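Local coordinates for putative uncharacterized protein (Ustilago maydis, PDB 4GNX) that is a subunit of replication protein A, whose complex binds single-stranded DNA, and probably holds the strand through its own OB fold, at residues B[37-42]-B[104-109]. Residues are numbered along the deposited sequence; the frame is centred on the assembly and turned at random.
Sequences GQLTFV and RSISSG. With nucleotides of chain G.
Strands 38-50 and 103-108 lie on separate parts of a curled sheet and run across each other, meeting where Leu39 and Phe41 come up to Ile106. The closest CA atoms, those of Leu39 and Ile106, are 9.0 Å apart. That is too far for backbone pairing. Three buried apolar side chains bridge the gap.

Ile106 is directed at the other strand from its CB onward and meets both partners. Its CD1 lies 4.1 Å from Leu39 CD1, the two side chains reaching for each other tip to tip. Its CG1 comes 3.7 Å from Phe41 CE2. This methylene sits at the edge of the ring, near its plane, so neither face of Phe41 is used by Ile106. Ile106 and Phe41 pass alongside one another, pointing opposite ways. In Phe41 (chi1 67°) and Leu39 (chi1 60°) alike, CG is flanked by the backbone N and the carbonyl carbon. This is how their ends come nearer to Ile106 than their starts do. Leu39 CD1 also lies at the edge of the Phe41 ring, in its plane.

The next residue, Ser107, serves the DNA. Its OG donates a hydrogen bond of 2.7 Å to O2 of DT21 of chain G. Gln38, on the other strand, lies near the same thymine.

The two strands belong to the curled sheet of an OB fold, and their contact fills part of its interior. Strand 90-100 lies between them in the sheet: its backbone hydrogen-bonds with Leu39 and Phe41 on one strand and Ser105 on the other. Ile17 of helix 14-19 touches all three apolar side chains. Val68 of strand 65-71 packs on Ile106, and His123 of helix 117-135 reaches Phe41.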
ATOM      1  N   GLY B  37      15.638 -16.559   1.843  1.00 46.74           N
ATOM      2  CA  GLY B  37      16.701 -16.320   2.803  1.00 47.50           C
ATOM      3  C   GLY B  37      16.116 -15.810   4.101  1.00 44.58           C
ATOM      4  O   GLY B  37      15.521 -16.574   4.872  1.00 43.13           O
ATOM      5  N   GLN B  38      16.284 -14.514   4.342  1.00 43.56           N
ATOM      6  CA  GLN B  38      15.681 -13.879   5.487  1.00 40.18           C
ATOM      7  C   GLN B  38      14.196 -13.800   5.270  1.00 34.94           C
ATOM      8  O   GLN B  38      13.748 -13.630   4.142  1.00 34.73           O
ATOM      9  CB  GLN B  38      16.236 -12.482   5.673  1.00 43.94           C
ATOM     10  CG  GLN B  38      17.443 -12.416   6.580  1.00 49.43           C
ATOM     11  CD  GLN B  38      17.583 -11.058   7.258  1.00 53.42           C
ATOM     12  OE1 GLN B  38      17.568 -10.975   8.488  1.00 56.16           O
ATOM     13  NE2 GLN B  38      17.723  -9.988   6.461  1.00 54.38           N
ATOM     14  N   LEU B  39      13.438 -13.910   6.355  1.00 31.45           N
ATOM     15  CA  LEU B  39      11.988 -13.905   6.290  1.00 28.06           C
ATOM     16  C   LEU B  39      11.407 -13.360   7.585  1.00 26.63           C
ATOM     17  O   LEU B  39      12.088 -13.307   8.606  1.00 27.43           O
ATOM     18  CB  LEU B  39      11.478 -15.323   6.063  1.00 27.13           C
ATOM     19  CG  LEU B  39      11.821 -16.412   7.105  1.00 27.25           C
ATOM     20  CD1 LEU B  39      10.774 -16.489   8.214  1.00 25.63           C
ATOM     21  CD2 LEU B  39      11.933 -17.768   6.437  1.00 28.08           C
ATOM     22  N   THR B  40      10.138 -12.983   7.546  1.00 24.71           N
ATOM     23  CA  THR B  40       9.471 -12.492   8.731  1.00 24.68           C
ATOM     24  C   THR B  40       8.018 -12.941   8.850  1.00 23.11           C
ATOM     25  O   THR B  40       7.314 -13.143   7.855  1.00 22.26           O
ATOM     26  CB  THR B  40       9.502 -10.961   8.811  1.00 26.49           C
ATOM     27  OG1 THR B  40       8.813 -10.562  10.004  1.00 26.93           O
ATOM     28  CG2 THR B  40       8.834 -10.301   7.573  1.00 25.41           C
ATOM     29  N   PHE B  41       7.559 -13.068  10.080  1.00 23.42           N
ATOM     30  CA  PHE B  41       6.186 -13.497  10.312  1.00 23.49           C
ATOM     31  C   PHE B  41       5.722 -13.233  11.742  1.00 24.87           C
ATOM     32  O   PHE B  41       6.525 -12.918  12.640  1.00 26.92           O
ATOM     33  CB  PHE B  41       6.007 -14.980   9.944  1.00 22.52           C
ATOM     34  CG  PHE B  41       6.745 -15.922  10.836  1.00 22.89           C
ATOM     35  CD1 PHE B  41       6.128 -16.452  11.967  1.00 22.70           C
ATOM     36  CD2 PHE B  41       8.040 -16.307  10.537  1.00 23.90           C
ATOM     37  CE1 PHE B  41       6.796 -17.333  12.795  1.00 23.36           C
ATOM     38  CE2 PHE B  41       8.719 -17.193  11.373  1.00 25.29           C
ATOM     39  CZ  PHE B  41       8.096 -17.703  12.505  1.00 24.57           C
ATOM     40  N   VAL B  42       4.419 -13.366  11.948  1.00 24.40           N
ATOM     41  CA  VAL B  42       3.804 -13.068  13.234  1.00 24.80           C
ATOM     42  C   VAL B  42       3.127 -14.338  13.696  1.00 25.98           C
ATOM     43  O   VAL B  42       2.551 -15.058  12.897  1.00 27.57           O
ATOM     44  CB  VAL B  42       2.781 -11.944  13.092  1.00 24.20           C
ATOM     45  CG1 VAL B  42       2.005 -11.765  14.381  1.00 25.91           C
ATOM     46  CG2 VAL B  42       3.471 -10.641  12.699  1.00 23.93           C
ATOM     47  N   ARG B 104      12.922 -28.378  10.009  1.00 59.20           N
ATOM     48  CA  ARG B 104      13.007 -26.987   9.641  1.00 51.49           C
ATOM     49  C   ARG B 104      12.702 -26.132  10.836  1.00 47.47           C
ATOM     50  O   ARG B 104      11.734 -26.368  11.564  1.00 45.71           O
ATOM     51  CB  ARG B 104      11.971 -26.667   8.579  1.00 47.94           C
ATOM     52  CG  ARG B 104      12.292 -27.222   7.226  1.00 48.32           C
ATOM     53  CD  ARG B 104      11.177 -26.945   6.254  1.00 44.45           C
ATOM     54  NE  ARG B 104      11.472 -27.623   5.000  1.00 46.22           N
ATOM     55  CZ  ARG B 104      10.923 -27.307   3.842  1.00 44.73           C
ATOM     56  NH1 ARG B 104      10.038 -26.327   3.780  1.00 41.83           N
ATOM     57  NH2 ARG B 104      11.259 -27.960   2.752  1.00 47.08           N
ATOM     58  N   SER B 105      13.513 -25.108  11.020  1.00 46.20           N
ATOM     59  CA  SER B 105      13.252 -24.153  12.073  1.00 44.31           C
ATOM     60  C   SER B 105      13.822 -22.817  11.693  1.00 42.55           C
ATOM     61  O   SER B 105      14.710 -22.727  10.851  1.00 44.37           O
ATOM     62  CB  SER B 105      13.857 -24.625  13.392  1.00 46.77           C
ATOM     63  OG  SER B 105      15.193 -25.004  13.169  1.00 50.32           O
ATOM     64  N   ILE B 106      13.308 -21.782  12.327  1.00 39.84           N
ATOM     65  CA  ILE B 106      13.811 -20.463  12.118  1.00 40.23           C
ATOM     66  C   ILE B 106      14.957 -20.193  13.064  1.00 43.69           C
ATOM     67  O   ILE B 106      14.839 -20.387  14.268  1.00 44.81           O
ATOM     68  CB  ILE B 106      12.712 -19.430  12.381  1.00 37.89           C
ATOM     69  CG1 ILE B 106      11.518 -19.660  11.434  1.00 35.64           C
ATOM     70  CG2 ILE B 106      13.272 -18.025  12.239  1.00 37.88           C
ATOM     71  CD1 ILE B 106      11.906 -19.995  10.001  1.00 35.89           C
ATOM     72  N   SER B 107      16.076 -19.748  12.516  1.00 46.56           N
ATOM     73  CA  SER B 107      17.140 -19.194  13.342  1.00 49.44           C
ATOM     74  C   SER B 107      16.937 -17.690  13.398  1.00 49.13           C
ATOM     75  O   SER B 107      16.960 -17.019  12.367  1.00 47.76           O
ATOM     76  CB  SER B 107      18.500 -19.524  12.763  1.00 52.39           C
ATOM     77  OG  SER B 107      19.417 -18.550  13.190  1.00 56.06           O
ATOM     78  N   SER B 108      16.720 -17.169  14.601  1.00 51.82           N
ATOM     79  CA  SER B 108      16.268 -15.786  14.775  1.00 53.40           C
ATOM     80  C   SER B 108      17.219 -14.934  15.584  1.00 58.53           C
ATOM     81  O   SER B 108      17.905 -15.429  16.466  1.00 63.27           O
ATOM     82  CB  SER B 108      14.906 -15.755  15.465  1.00 52.19           C
ATOM     83  OG  SER B 108      14.550 -14.436  15.867  1.00 53.22           O
ATOM     84  N   GLY B 109      17.240 -13.641  15.289  1.00 59.70           N
ATOM     85  CA  GLY B 109      17.957 -12.690  16.116  1.00 64.08           C
ATOM     86  C   GLY B 109      16.956 -11.822  16.831  1.00 64.75           C
ATOM     87  O   GLY B 109      17.093 -11.526  18.015  1.00 68.97           O
TER
ATOM     88  P    DT G  21      21.907  -9.997  14.588  1.00188.18           P
ATOM     89  OP1  DT G  21      21.170  -8.901  15.269  1.00184.19           O
ATOM     90  OP2  DT G  21      23.385 -10.079  14.721  1.00194.92           O
ATOM     91  O5'  DT G  21      21.289 -11.368  15.113  1.00189.26           O
ATOM     92  C5'  DT G  21      21.782 -12.000  16.313  1.00185.30           C
ATOM     93  C4'  DT G  21      22.142 -13.444  16.044  1.00182.01           C
ATOM     94  O4'  DT G  21      21.114 -14.076  15.243  1.00174.22           O
ATOM     95  C3'  DT G  21      23.471 -13.660  15.316  1.00181.53           C
ATOM     96  O3'  DT G  21      24.330 -14.558  16.048  1.00189.24           O
ATOM     97  C2'  DT G  21      23.070 -14.132  13.924  1.00171.03           C
ATOM     98  C1'  DT G  21      21.660 -14.689  14.086  1.00164.17           C
ATOM     99  N1   DT G  21      20.736 -14.417  12.957  1.00157.45           N
ATOM    100  C2   DT G  21      20.437 -15.438  12.079  1.00148.72           C
ATOM    101  O2   DT G  21      20.911 -16.560  12.172  1.00138.71           O
ATOM    102  N3   DT G  21      19.564 -15.092  11.076  1.00142.61           N
ATOM    103  C4   DT G  21      18.968 -13.860  10.871  1.00138.03           C
ATOM    104  O4   DT G  21      18.204 -13.698   9.924  1.00127.82           O
ATOM    105  C5   DT G  21      19.320 -12.839  11.834  1.00144.61           C
ATOM    106  C7   DT G  21      18.725 -11.473  11.695  1.00134.20           C
ATOM    107  C6   DT G  21      20.171 -13.167  12.816  1.00155.31           C
TER